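Local coordinates for protein insulinase family protease (Yersinia pestis, PDB 3GO9) that probably acts as a peptidase of the insulinase (M16) family, whose typical members cut peptide bonds with the help of a bound zinc ion, at residues Ser47-Leu52 and Ile98-Pro103; Trp206-Ala211 and Gly238-Pro243; Glu262-Asp267 and Met444-Glu449; Asp293-Ala298 and Arg429-Gln434. All coordinates share one frame; numbering follows the deposited sequence.

Contact 1 (Ser47-Leu52 and Ile98-Pro103). With ZN (zinc ion), chain B.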
loop_
_atom_site.group_PDB
_atom_site.type_symbol
_atom_site.label_atom_id
_atom_site.label_comp_id
_atom_site.label_asym_id
_atom_site.label_seq_id
_atom_site.Cartn_x
_atom_site.Cartn_y
_atom_site.Cartn_z
ATOM N N SER A 47 -21.422 8.079 13.069
ATOM C CA SER A 47 -20.953 7.670 14.382
ATOM C C SER A 47 -19.566 6.998 14.386
ATOM O O SER A 47 -19.066 6.604 15.453
ATOM C CB SER A 47 -21.992 6.743 15.030
ATOM O OG SER A 47 -22.072 5.496 14.371
ATOM N N ASP A 48 -18.934 6.891 13.205
ATOM C CA ASP A 48 -17.686 6.180 13.089
ATOM C C ASP A 48 -16.514 7.072 13.604
ATOM O O ASP A 48 -16.618 8.291 13.742
ATOM C CB ASP A 48 -17.500 5.831 11.625
ATOM C CG ASP A 48 -16.693 4.601 11.399
ATOM O OD1 ASP A 48 -16.027 4.071 12.351
ATOM O OD2 ASP A 48 -16.703 4.176 10.221
ATOM N N ARG A 49 -15.392 6.438 13.871
ATOM C CA ARG A 49 -14.215 7.133 14.392
ATOM C C ARG A 49 -13.626 8.082 13.336
ATOM O O ARG A 49 -13.781 7.876 12.098
ATOM C CB ARG A 49 -13.167 6.100 14.845
ATOM C CG ARG A 49 -13.619 5.268 16.084
ATOM C CD ARG A 49 -12.502 4.449 16.605
ATOM N NE ARG A 49 -11.487 5.163 17.390
ATOM C CZ ARG A 49 -11.570 5.455 18.694
ATOM N NH1 ARG A 49 -12.653 5.100 19.384
ATOM N NH2 ARG A 49 -10.593 6.048 19.326
ATOM N N ILE A 50 -12.998 9.138 13.834
ATOM C CA ILE A 50 -12.414 10.179 12.963
ATOM C C ILE A 50 -11.001 9.761 12.780
ATOM O O ILE A 50 -10.245 9.653 13.771
ATOM C CB ILE A 50 -12.488 11.539 13.600
ATOM C CG1 ILE A 50 -13.908 11.902 14.012
ATOM C CG2 ILE A 50 -11.851 12.651 12.726
ATOM C CD1 ILE A 50 -14.916 11.674 12.962
ATOM N N GLU A 51 -10.573 9.601 11.512
ATOM C CA GLU A 51 -9.215 9.156 11.199
ATOM C C GLU A 51 -8.356 10.306 10.695
ATOM O O GLU A 51 -8.756 11.016 9.798
ATOM C CB GLU A 51 -9.234 8.041 10.152
ATOM C CG GLU A 51 -10.027 6.799 10.569
ATOM C CD GLU A 51 -9.367 6.053 11.720
ATOM O OE1 GLU A 51 -8.115 6.021 11.763
ATOM O OE2 GLU A 51 -10.097 5.457 12.571
ATOM N N LEU A 52 -7.172 10.469 11.297
ATOM C CA LEU A 52 -6.220 11.480 10.896
ATOM C C LEU A 52 -4.907 10.808 10.499
ATOM O O LEU A 52 -4.395 9.903 11.196
ATOM C CB LEU A 52 -5.973 12.482 12.041
ATOM C CG LEU A 52 -7.161 13.317 12.519
ATOM C CD1 LEU A 52 -7.870 12.595 13.608
ATOM C CD2 LEU A 52 -6.621 14.611 13.095
ATOM N N ILE A 98 -6.552 5.112 19.191
ATOM C CA ILE A 98 -6.337 3.901 18.416
ATOM C C ILE A 98 -7.684 3.309 17.937
ATOM O O ILE A 98 -8.654 3.255 18.693
ATOM C CB ILE A 98 -5.550 2.851 19.201
ATOM C CG1 ILE A 98 -4.210 3.414 19.763
ATOM C CG2 ILE A 98 -5.211 1.640 18.361
ATOM C CD1 ILE A 98 -3.250 3.899 18.692
ATOM N N ASP A 99 -7.736 2.890 16.690
ATOM C CA ASP A 99 -8.980 2.361 16.078
ATOM C C ASP A 99 -9.397 1.055 16.761
ATOM O O ASP A 99 -8.588 0.320 17.301
ATOM C CB ASP A 99 -8.799 2.168 14.575
ATOM C CG ASP A 99 -10.121 2.122 13.760
ATOM O OD1 ASP A 99 -11.220 2.267 14.318
ATOM O OD2 ASP A 99 -10.035 1.957 12.506
ATOM N N ASN A 100 -10.692 0.767 16.701
ATOM C CA ASN A 100 -11.224 -0.472 17.290
ATOM C C ASN A 100 -10.825 -1.766 16.579
ATOM O O ASN A 100 -10.773 -2.848 17.189
ATOM C CB ASN A 100 -12.738 -0.353 17.331
ATOM C CG ASN A 100 -13.212 0.707 18.233
ATOM O OD1 ASN A 100 -12.681 0.906 19.329
ATOM N ND2 ASN A 100 -14.291 1.367 17.843
ATOM N N GLU A 101 -10.570 -1.664 15.291
ATOM C CA GLU A 101 -10.093 -2.761 14.465
ATOM C C GLU A 101 -8.996 -2.244 13.552
ATOM O O GLU A 101 -8.866 -1.015 13.342
ATOM C CB GLU A 101 -11.220 -3.422 13.705
ATOM C CG GLU A 101 -11.810 -2.519 12.706
ATOM C CD GLU A 101 -12.648 -1.436 13.370
ATOM O OE1 GLU A 101 -12.365 -0.229 13.213
ATOM O OE2 GLU A 101 -13.571 -1.743 14.126
ATOM N N ARG A 102 -8.200 -3.158 13.020
ATOM C CA ARG A 102 -7.052 -2.801 12.171
ATOM C C ARG A 102 -6.259 -1.667 12.807
ATOM O O ARG A 102 -5.883 -0.707 12.101
ATOM C CB ARG A 102 -7.544 -2.401 10.779
ATOM C CG ARG A 102 -8.256 -3.555 10.058
ATOM C CD ARG A 102 -8.864 -3.149 8.730
ATOM N NE ARG A 102 -9.985 -2.260 8.932
ATOM C CZ ARG A 102 -11.235 -2.648 9.150
ATOM N NH1 ARG A 102 -12.192 -1.765 9.342
ATOM N NH2 ARG A 102 -11.522 -3.954 9.157
ATOM N N PRO A 103 -5.970 -1.799 14.120
ATOM C CA PRO A 103 -5.328 -0.661 14.810
ATOM C C PRO A 103 -3.997 -0.391 14.195
ATOM O O PRO A 103 -3.322 -1.326 13.726
ATOM C CB PRO A 103 -5.193 -1.115 16.250
ATOM C CG PRO A 103 -5.290 -2.668 16.147
ATOM C CD PRO A 103 -6.240 -2.923 15.037
HETATM ZN ZN ZN B . -12.314 1.723 12.124
HETATM O O HOH W 1 -14.289 2.360 13.388
HETATM O O HOH W 2 -15.236 3.763 19.083
HETATM O O HOH W 3 -12.077 4.037 11.792
#
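R49 and D99 run antiparallel alongside each other, their guanidinium and carboxylate planes 28° apart. The touch is made not by the charged nitrogens but by the aliphatic CD of R49, 3.4 Å from D99 OD1. Further out, the guanidinium turns a face to the backbone, with NH2 3.5 Å from I98 O at an angle too poor for a hydrogen bond; NH2 instead donates to the carbonyl of S119. R49 NH1 and N100 ND2 both give to a single water, which bridges the two segments.

E51 comes in roughly perpendicular to D99, bringing E51 OE2 to 3.5 Å from D99 OD2. S119 OG hydrogen-bonds E51 OE2, and R53 salt-bridges E51 OE1; with the zinc ion, these probably make so close an approach of two acids tolerable. D99, with CG anti to the backbone N (chi1 -159°), presents both oxygens to the metal, OD2 at 2.3 Å. E101 OE1 binds at 2.2 Å, and D387 and D389 complete the protein ligands. E51 and D48 stand one step back: a zinc-bound water donates to E51 OE2 at 2.6 Å, and a second one to D48 OD1. Aspartate and glutamate suit both shells, as ligands of the cation and as acceptors from its waters. The metal probably polarises these waters and offsets the negative charge, tying the 98-103 loop to the start of helix 388-401.

Contact 2 (Trp206-Ala211 and Gly238-Pro243)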
loop_
_atom_site.group_PDB
_atom_site.type_symbol
_atom_site.label_atom_id
_atom_site.label_comp_id
_atom_site.label_asym_id
_atom_site.label_seq_id
_atom_site.Cartn_x
_atom_site.Cartn_y
_atom_site.Cartn_z
ATOM N N TRP A 206 14.479 18.219 7.479
ATOM C CA TRP A 206 13.615 17.344 6.731
ATOM C C TRP A 206 12.139 17.444 7.129
ATOM O O TRP A 206 11.284 17.086 6.324
ATOM C CB TRP A 206 14.113 15.906 6.829
ATOM C CG TRP A 206 15.424 15.721 6.214
ATOM C CD1 TRP A 206 16.595 15.568 6.872
ATOM C CD2 TRP A 206 15.749 15.699 4.812
ATOM N NE1 TRP A 206 17.647 15.449 5.978
ATOM C CE2 TRP A 206 17.148 15.499 4.711
ATOM C CE3 TRP A 206 15.003 15.800 3.638
ATOM C CZ2 TRP A 206 17.801 15.393 3.494
ATOM C CZ3 TRP A 206 15.663 15.688 2.405
ATOM C CH2 TRP A 206 17.057 15.483 2.349
ATOM N N TYR A 207 11.808 17.998 8.282
ATOM C CA TYR A 207 10.380 18.198 8.632
ATOM C C TYR A 207 10.003 19.623 8.247
ATOM O O TYR A 207 10.061 20.536 9.078
ATOM C CB TYR A 207 10.112 17.918 10.102
ATOM C CG TYR A 207 9.803 16.466 10.446
ATOM C CD1 TYR A 207 10.670 15.426 10.108
ATOM C CD2 TYR A 207 8.660 16.123 11.188
ATOM C CE1 TYR A 207 10.388 14.122 10.434
ATOM C CE2 TYR A 207 8.359 14.820 11.537
ATOM C CZ TYR A 207 9.230 13.796 11.151
ATOM O OH TYR A 207 8.925 12.481 11.518
ATOM N N THR A 208 9.692 19.780 6.957
ATOM C CA THR A 208 9.281 21.052 6.365
ATOM C C THR A 208 7.837 20.913 5.836
ATOM O O THR A 208 7.435 19.808 5.403
ATOM C CB THR A 208 10.253 21.506 5.250
ATOM O OG1 THR A 208 10.328 20.508 4.236
ATOM C CG2 THR A 208 11.707 21.666 5.841
ATOM N N PRO A 209 7.037 22.004 5.856
ATOM C CA PRO A 209 5.591 21.890 5.570
ATOM C C PRO A 209 5.312 21.481 4.152
ATOM O O PRO A 209 4.281 20.860 3.862
ATOM C CB PRO A 209 5.023 23.270 5.901
ATOM C CG PRO A 209 6.245 24.185 6.040
ATOM C CD PRO A 209 7.361 23.271 6.503
ATOM N N ASP A 210 6.237 21.845 3.243
ATOM C CA ASP A 210 6.097 21.460 1.849
ATOM C C ASP A 210 6.267 19.967 1.581
ATOM O O ASP A 210 5.976 19.501 0.459
ATOM C CB ASP A 210 7.057 22.306 0.973
ATOM C CG ASP A 210 8.519 22.074 1.294
ATOM O OD1 ASP A 210 8.841 21.777 2.461
ATOM O OD2 ASP A 210 9.365 22.268 0.362
ATOM N N ALA A 211 6.713 19.211 2.596
ATOM C CA ALA A 211 6.865 17.782 2.519
ATOM C C ALA A 211 5.793 17.059 3.344
ATOM O O ALA A 211 5.953 15.877 3.592
ATOM C CB ALA A 211 8.223 17.389 2.997
ATOM N N GLY A 238 10.293 26.374 6.731
ATOM C CA GLY A 238 11.263 25.575 6.007
ATOM C C GLY A 238 10.725 25.128 4.678
ATOM O O GLY A 238 9.521 25.167 4.433
ATOM N N LYS A 239 11.649 24.809 3.761
ATOM C CA LYS A 239 11.292 24.403 2.417
ATOM C C LYS A 239 12.425 23.493 1.982
ATOM O O LYS A 239 13.607 23.729 2.356
ATOM C CB LYS A 239 11.168 25.624 1.487
ATOM C CG LYS A 239 10.635 25.381 0.098
ATOM C CD LYS A 239 10.658 26.678 -0.734
ATOM C CE LYS A 239 10.459 26.370 -2.212
ATOM N NZ LYS A 239 9.132 25.730 -2.474
ATOM N N ARG A 240 12.074 22.467 1.232
ATOM C CA ARG A 240 13.031 21.555 0.635
ATOM C C ARG A 240 13.757 22.175 -0.556
ATOM O O ARG A 240 13.130 22.627 -1.482
ATOM C CB ARG A 240 12.297 20.364 0.043
ATOM C CG ARG A 240 11.611 19.559 1.017
ATOM C CD ARG A 240 12.601 18.946 1.931
ATOM N NE ARG A 240 12.022 17.979 2.825
ATOM C CZ ARG A 240 11.788 16.679 2.622
ATOM N NH1 ARG A 240 12.024 16.033 1.519
ATOM N NH2 ARG A 240 11.311 15.998 3.626
ATOM N N THR A 241 15.072 22.098 -0.602
ATOM C CA THR A 241 15.732 22.535 -1.843
ATOM C C THR A 241 15.589 21.573 -3.069
ATOM O O THR A 241 15.602 22.068 -4.217
ATOM C CB THR A 241 17.182 22.905 -1.671
ATOM O OG1 THR A 241 17.975 21.781 -2.039
ATOM C CG2 THR A 241 17.500 23.429 -0.239
ATOM N N ALA A 242 15.437 20.250 -2.832
ATOM C CA ALA A 242 15.291 19.214 -3.907
ATOM C C ALA A 242 13.929 18.492 -3.813
ATOM O O ALA A 242 13.277 18.506 -2.742
ATOM C CB ALA A 242 16.410 18.185 -3.796
ATOM N N PRO A 243 13.508 17.815 -4.901
ATOM C CA PRO A 243 12.302 16.961 -4.742
ATOM C C PRO A 243 12.533 15.909 -3.632
ATOM O O PRO A 243 13.678 15.434 -3.430
ATOM C CB PRO A 243 12.124 16.290 -6.126
ATOM C CG PRO A 243 12.958 17.183 -7.116
ATOM C CD PRO A 243 14.087 17.742 -6.266
HETATM O O HOH W 4 8.952 23.277 -2.029
#
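The turn from helix 196-206 into strand 212-218 is pinned by an arginine from the loop 238-243. Y207 forms the centre of an inverse gamma turn, closed by a weak bond from T208 N to W206 O. That carbonyl also receives R240 NH2 at 2.9 Å, on a lone pair in the carbonyl plane. The guanidinium is sandwiched: over the centre of one face stands W206 CE3, 3.5 Å from R240 CZ, and over the opposite face, toward its rim, lies A211 CB, 3.4 Å from R240 NH2. The indole meets it edge-on, with the planes 85° apart. Arginine suits the place: its flat head packs between carbons while its rim donates.

D210 ties down the backbone of R240. Its CG sits between the backbone N and carbonyl carbon (chi1 63°), from where OD2 accepts R240 N at 2.9 Å on its syn lone pair. The other oxygen, D210 OD1, takes the hydroxyl of T208 OG1 at 2.6 Å, fixing the carboxylate's rotation. A water joins D210 OD2 to K239 NZ. G238, at positive phi, lies against T208 CB, where a side chain would not fit. R240 NH2 also reaches N57 O, and A211 shares backbone bonding with N57. P209 rests on F35 and L236, and the contact lies where helix 196-206 passes into strand 212-218, beside the end of adjacent strand 50-56.

Contact 3 (Glu262-Asp267 and Met444-Glu449)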
loop_
_atom_site.group_PDB
_atom_site.type_symbol
_atom_site.label_atom_id
_atom_site.label_comp_id
_atom_site.label_asym_id
_atom_site.label_seq_id
_atom_site.Cartn_x
_atom_site.Cartn_y
_atom_site.Cartn_z
ATOM N N GLU A 262 12.585 -18.530 8.247
ATOM C CA GLU A 262 12.514 -19.165 9.563
ATOM C C GLU A 262 11.124 -19.188 10.235
ATOM O O GLU A 262 10.985 -19.894 11.209
ATOM C CB GLU A 262 13.654 -18.699 10.496
ATOM C CG GLU A 262 13.686 -17.254 10.912
ATOM C CD GLU A 262 15.030 -16.895 11.551
ATOM O OE1 GLU A 262 15.496 -17.647 12.441
ATOM O OE2 GLU A 262 15.631 -15.873 11.148
ATOM N N GLN A 263 10.103 -18.533 9.676
ATOM C CA GLN A 263 8.725 -18.598 10.194
ATOM C C GLN A 263 7.709 -19.428 9.365
ATOM O O GLN A 263 6.569 -19.652 9.795
ATOM C CB GLN A 263 8.182 -17.187 10.300
ATOM C CG GLN A 263 9.095 -16.215 11.043
ATOM C CD GLN A 263 8.720 -14.789 10.739
ATOM O OE1 GLN A 263 9.309 -14.155 9.857
ATOM N NE2 GLN A 263 7.705 -14.285 11.435
ATOM N N ALA A 264 8.098 -19.840 8.166
ATOM C CA ALA A 264 7.249 -20.656 7.284
ATOM C C ALA A 264 6.929 -22.033 7.919
ATOM O O ALA A 264 7.840 -22.687 8.360
ATOM C CB ALA A 264 7.999 -20.865 5.959
ATOM N N ALA A 265 5.661 -22.465 7.940
ATOM C CA ALA A 265 5.317 -23.860 8.345
ATOM C C ALA A 265 5.633 -24.869 7.251
ATOM O O ALA A 265 6.044 -26.016 7.502
ATOM C CB ALA A 265 3.849 -23.989 8.760
ATOM N N GLN A 266 5.433 -24.437 6.007
ATOM C CA GLN A 266 5.611 -25.311 4.850
ATOM C C GLN A 266 6.082 -24.447 3.690
ATOM O O GLN A 266 6.251 -23.243 3.862
ATOM C CB GLN A 266 4.323 -26.064 4.502
ATOM C CG GLN A 266 3.138 -25.238 4.115
ATOM C CD GLN A 266 2.404 -24.561 5.296
ATOM O OE1 GLN A 266 1.676 -25.226 6.070
ATOM N NE2 GLN A 266 2.563 -23.231 5.411
ATOM N N ASP A 267 6.322 -25.047 2.531
ATOM C CA ASP A 267 6.817 -24.249 1.379
ATOM C C ASP A 267 5.745 -23.300 0.877
ATOM O O ASP A 267 4.564 -23.594 0.955
ATOM C CB ASP A 267 7.255 -25.136 0.199
ATOM C CG ASP A 267 8.517 -25.934 0.470
ATOM O OD1 ASP A 267 9.084 -25.807 1.561
ATOM O OD2 ASP A 267 8.939 -26.721 -0.408
HETATM N N MSE A 444 9.897 -20.294 -1.236
HETATM C CA MSE A 444 10.286 -20.056 0.159
HETATM C C MSE A 444 10.274 -21.427 0.836
HETATM O O MSE A 444 9.317 -22.168 0.674
HETATM C CB MSE A 444 9.307 -19.153 0.854
HETATM C CG MSE A 444 8.718 -18.104 -0.009
HETATM SE SE MSE A 444 9.997 -16.684 -0.386
HETATM C CE MSE A 444 9.589 -15.904 1.338
ATOM N N GLN A 445 11.349 -21.769 1.529
ATOM C CA GLN A 445 11.388 -22.989 2.346
ATOM C C GLN A 445 11.516 -22.684 3.842
ATOM O O GLN A 445 12.090 -21.654 4.221
ATOM C CB GLN A 445 12.535 -23.835 1.921
ATOM C CG GLN A 445 12.300 -24.414 0.546
ATOM C CD GLN A 445 13.377 -25.332 0.121
ATOM O OE1 GLN A 445 14.260 -24.935 -0.647
ATOM N NE2 GLN A 445 13.329 -26.572 0.589
ATOM N N PRO A 446 10.945 -23.560 4.692
ATOM C CA PRO A 446 11.181 -23.376 6.162
ATOM C C PRO A 446 12.627 -23.582 6.536
ATOM O O PRO A 446 13.300 -24.432 5.943
ATOM C CB PRO A 446 10.327 -24.489 6.781
ATOM C CG PRO A 446 9.261 -24.799 5.746
ATOM C CD PRO A 446 10.000 -24.665 4.427
ATOM N N LYS A 447 13.112 -22.857 7.555
ATOM C CA LYS A 447 14.461 -23.136 8.075
ATOM C C LYS A 447 14.599 -24.615 8.435
ATOM O O LYS A 447 13.677 -25.196 8.993
ATOM C CB LYS A 447 14.815 -22.271 9.306
ATOM C CG LYS A 447 16.263 -22.545 9.791
ATOM C CD LYS A 447 16.610 -21.812 11.080
ATOM C CE LYS A 447 17.563 -22.662 11.950
ATOM N NZ LYS A 447 18.438 -21.838 12.824
ATOM N N GLY A 448 15.738 -25.207 8.091
ATOM C CA GLY A 448 16.034 -26.626 8.331
ATOM C C GLY A 448 15.626 -27.607 7.257
ATOM O O GLY A 448 16.059 -28.769 7.263
ATOM N N GLU A 449 14.823 -27.162 6.287
ATOM C CA GLU A 449 14.387 -28.056 5.219
ATOM C C GLU A 449 15.467 -28.152 4.146
ATOM O O GLU A 449 15.964 -27.128 3.695
ATOM C CB GLU A 449 13.090 -27.521 4.620
ATOM C CG GLU A 449 12.362 -28.491 3.729
ATOM C CD GLU A 449 11.066 -27.907 3.200
ATOM O OE1 GLU A 449 10.005 -28.176 3.800
ATOM O OE2 GLU A 449 11.116 -27.115 2.230
HETATM O O HOH W 5 10.949 -22.087 9.279
HETATM O O HOH W 6 7.365 -27.997 3.462
#
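The carboxylates of D267 and E449 meet obliquely, with their planes 66° apart and D267 OD1 only 2.5 Å from E449 OE2. The amide of Q445 closes the group: its NE2 donates to E449 OE2 at 2.8 Å, the acceptor lying 2° from the amide plane and using its anti lone pair. Q445 itself lies alongside D267 with its end in the same direction, amide and carboxylate planes 78° apart, and its OE1 is held by S258. A water donates to E449 OE1 and accepts a weak bond from D267 N, linking the segments.

Around the acids, carbons meet both oxygens and other carbons. P446 CD lies 3.2 Å from D267 OD1, and the neighbouring CG of the ring packs on A264 CB, 4.1 Å away. The backbone adds a CA-H...O contact from D267 CA to the carbonyl O of M444, a selenomethionine, at 3.3 Å. Strand 440-446 then ends in a type II turn from P446 to E449; G448 takes the positive phi at its third position, a place that glycine fills without strain.

Two acids so close probably share a proton, one of them being neutral with a raised pKa, and the N-H donated by Q445 would help steady the remaining charge.

Contact 4 (Asp293-Ala298 and Arg429-Gln434)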
loop_
_atom_site.group_PDB
_atom_site.type_symbol
_atom_site.label_atom_id
_atom_site.label_comp_id
_atom_site.label_asym_id
_atom_site.label_seq_id
_atom_site.Cartn_x
_atom_site.Cartn_y
_atom_site.Cartn_z
ATOM N N ASP A 293 -6.366 -6.340 -15.160
ATOM C CA ASP A 293 -6.789 -6.744 -13.805
ATOM C C ASP A 293 -7.812 -7.882 -13.863
ATOM O O ASP A 293 -7.734 -8.840 -13.096
ATOM C CB ASP A 293 -7.383 -5.510 -13.114
ATOM C CG ASP A 293 -8.107 -5.805 -11.790
ATOM O OD1 ASP A 293 -7.451 -6.199 -10.835
ATOM O OD2 ASP A 293 -9.343 -5.528 -11.691
ATOM N N LEU A 294 -8.785 -7.770 -14.771
ATOM C CA LEU A 294 -9.847 -8.770 -14.834
ATOM C C LEU A 294 -9.304 -10.126 -15.333
ATOM O O LEU A 294 -9.801 -11.169 -14.880
ATOM C CB LEU A 294 -11.044 -8.287 -15.629
ATOM C CG LEU A 294 -12.234 -9.244 -15.675
ATOM C CD1 LEU A 294 -12.770 -9.557 -14.295
ATOM C CD2 LEU A 294 -13.324 -8.654 -16.569
ATOM N N ALA A 295 -8.367 -10.101 -16.276
ATOM C CA ALA A 295 -7.709 -11.345 -16.753
ATOM C C ALA A 295 -7.015 -12.036 -15.565
ATOM O O ALA A 295 -7.142 -13.230 -15.382
ATOM C CB ALA A 295 -6.713 -11.046 -17.842
ATOM N N ARG A 296 -6.304 -11.260 -14.755
ATOM C CA ARG A 296 -5.654 -11.796 -13.561
ATOM C C ARG A 296 -6.675 -12.390 -12.604
ATOM O O ARG A 296 -6.488 -13.496 -12.081
ATOM C CB ARG A 296 -4.798 -10.714 -12.874
ATOM C CG ARG A 296 -3.587 -10.325 -13.687
ATOM C CD ARG A 296 -2.658 -9.341 -12.962
ATOM N NE ARG A 296 -3.168 -7.963 -12.895
ATOM C CZ ARG A 296 -2.760 -6.971 -13.683
ATOM N NH1 ARG A 296 -1.885 -7.187 -14.654
ATOM N NH2 ARG A 296 -3.276 -5.756 -13.540
ATOM N N GLU A 297 -7.777 -11.681 -12.397
ATOM C CA GLU A 297 -8.798 -12.137 -11.515
ATOM C C GLU A 297 -9.457 -13.414 -12.060
ATOM O O GLU A 297 -9.702 -14.386 -11.310
ATOM C CB GLU A 297 -9.811 -11.022 -11.287
ATOM C CG GLU A 297 -10.845 -11.324 -10.292
ATOM C CD GLU A 297 -11.889 -10.261 -10.202
ATOM O OE1 GLU A 297 -12.965 -10.574 -9.696
ATOM O OE2 GLU A 297 -11.650 -9.121 -10.632
ATOM N N ALA A 298 -9.650 -13.446 -13.376
ATOM C CA ALA A 298 -10.329 -14.563 -14.023
ATOM C C ALA A 298 -9.513 -15.838 -13.822
ATOM O O ALA A 298 -10.062 -16.900 -13.550
ATOM C CB ALA A 298 -10.419 -14.288 -15.538
ATOM N N ARG A 429 -7.535 -13.016 -25.133
ATOM C CA ARG A 429 -6.284 -12.468 -25.646
ATOM C C ARG A 429 -5.412 -11.905 -24.537
ATOM O O ARG A 429 -4.210 -12.127 -24.559
ATOM C CB ARG A 429 -6.543 -11.398 -26.691
ATOM C CG ARG A 429 -5.305 -10.724 -27.236
ATOM C CD ARG A 429 -4.396 -11.700 -27.959
ATOM N NE ARG A 429 -5.082 -12.308 -29.129
ATOM C CZ ARG A 429 -4.574 -13.238 -29.944
ATOM N NH1 ARG A 429 -3.346 -13.727 -29.792
ATOM N NH2 ARG A 429 -5.319 -13.672 -30.970
ATOM N N GLU A 430 -6.030 -11.164 -23.617
ATOM C CA GLU A 430 -5.332 -10.572 -22.450
ATOM C C GLU A 430 -4.729 -11.715 -21.606
ATOM O O GLU A 430 -3.532 -11.691 -21.250
ATOM C CB GLU A 430 -6.315 -9.732 -21.653
ATOM C CG GLU A 430 -5.746 -9.022 -20.476
ATOM C CD GLU A 430 -4.751 -7.947 -20.812
ATOM O OE1 GLU A 430 -4.985 -7.200 -21.772
ATOM O OE2 GLU A 430 -3.729 -7.833 -20.070
ATOM N N LEU A 431 -5.501 -12.754 -21.382
ATOM C CA LEU A 431 -4.984 -13.922 -20.660
ATOM C C LEU A 431 -3.772 -14.532 -21.362
ATOM O O LEU A 431 -2.758 -14.881 -20.713
ATOM C CB LEU A 431 -6.073 -14.995 -20.495
ATOM C CG LEU A 431 -7.028 -14.880 -19.345
ATOM C CD1 LEU A 431 -8.208 -15.825 -19.581
ATOM C CD2 LEU A 431 -6.312 -15.145 -17.999
ATOM N N LYS A 432 -3.893 -14.698 -22.679
ATOM C CA LYS A 432 -2.830 -15.288 -23.452
ATOM C C LYS A 432 -1.583 -14.414 -23.340
ATOM O O LYS A 432 -0.487 -14.905 -23.112
ATOM C CB LYS A 432 -3.253 -15.429 -24.914
ATOM C CG LYS A 432 -2.148 -16.070 -25.756
ATOM C CD LYS A 432 -2.422 -16.185 -27.230
ATOM C CE LYS A 432 -3.600 -17.068 -27.526
ATOM N NZ LYS A 432 -3.352 -18.487 -27.253
ATOM N N GLN A 433 -1.763 -13.104 -23.508
ATOM C CA GLN A 433 -0.637 -12.156 -23.449
ATOM C C GLN A 433 0.083 -12.168 -22.092
ATOM O O GLN A 433 1.299 -12.299 -22.033
ATOM C CB GLN A 433 -1.111 -10.759 -23.788
ATOM C CG GLN A 433 -1.338 -10.603 -25.267
ATOM C CD GLN A 433 -2.206 -9.425 -25.648
ATOM O OE1 GLN A 433 -2.884 -8.796 -24.811
ATOM N NE2 GLN A 433 -2.223 -9.129 -26.974
ATOM N N GLN A 434 -0.690 -12.107 -21.025
ATOM C CA GLN A 434 -0.143 -12.156 -19.664
ATOM C C GLN A 434 0.633 -13.441 -19.410
ATOM O O GLN A 434 1.737 -13.440 -18.874
ATOM C CB GLN A 434 -1.253 -12.048 -18.635
ATOM C CG GLN A 434 -1.665 -10.635 -18.432
ATOM C CD GLN A 434 -2.799 -10.497 -17.461
ATOM O OE1 GLN A 434 -3.148 -11.444 -16.749
ATOM N NE2 GLN A 434 -3.389 -9.310 -17.415
#
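A295 CB packs against E430, L431 and Q434 of the second helix. It lies 3.5 Å from E430 CG and 4.1 Å from L431 CD2, while that same CD2 methyl comes within 3.3 Å of the carbonyl A295 O. A small residue suits the spot, since it probably helps the axes of the two segments approach to 9.0 Å, crossing at -81°.

Q434 reaches R296, which follows A295. With CG beside its backbone N and the chain then extended (chi2 178°), it lays OE1 alongside R296 CG at 3.3 Å; the amide and guanidinium planes are 8° apart. Both residues were modelled in two conformations, so this meeting describes one of them.

Second-shell bonds position the polar groups. S292, one turn before R296 on the first helix, takes Q434 NE2 on its carbonyl and bonds E430 OE2 through its hydroxyl. A weak bond from Q434 NE2 to E430 OE2 adds to this.

Further out, L431 continues onto L299 and L360, and L294 and A298 face L368 of helix 362-377. R296 leans on F319 and C321 of strand 316-324, at the edge of the five-stranded sheet, so helix 283-309 lies among that strand, helix 362-377 and helix 424-435.

None of the four contacts lies wholly in the core: contacts 1, 2 and 4 are partly buried, and contact 3 is at the surface. Contacts 1 and 2 serve the same seven-stranded sheet, through neighbouring strands 50-56 and 212-218, with centres about 30 Å apart. Contacts 3 and 4 belong to the other half, where strand 440-446 is next in the chain after helix 424-435. Contact 4 is nested inside the loop that contact 3 closes. Chemistry follows place. Acids gather round a metal in contact 1 but meet without one in contact 3; contact 2 depends on direct hydrogen bonds, and contact 4 mainly on helix packing. Contacts 1 and 4 flank the chain's centre on opposite sides.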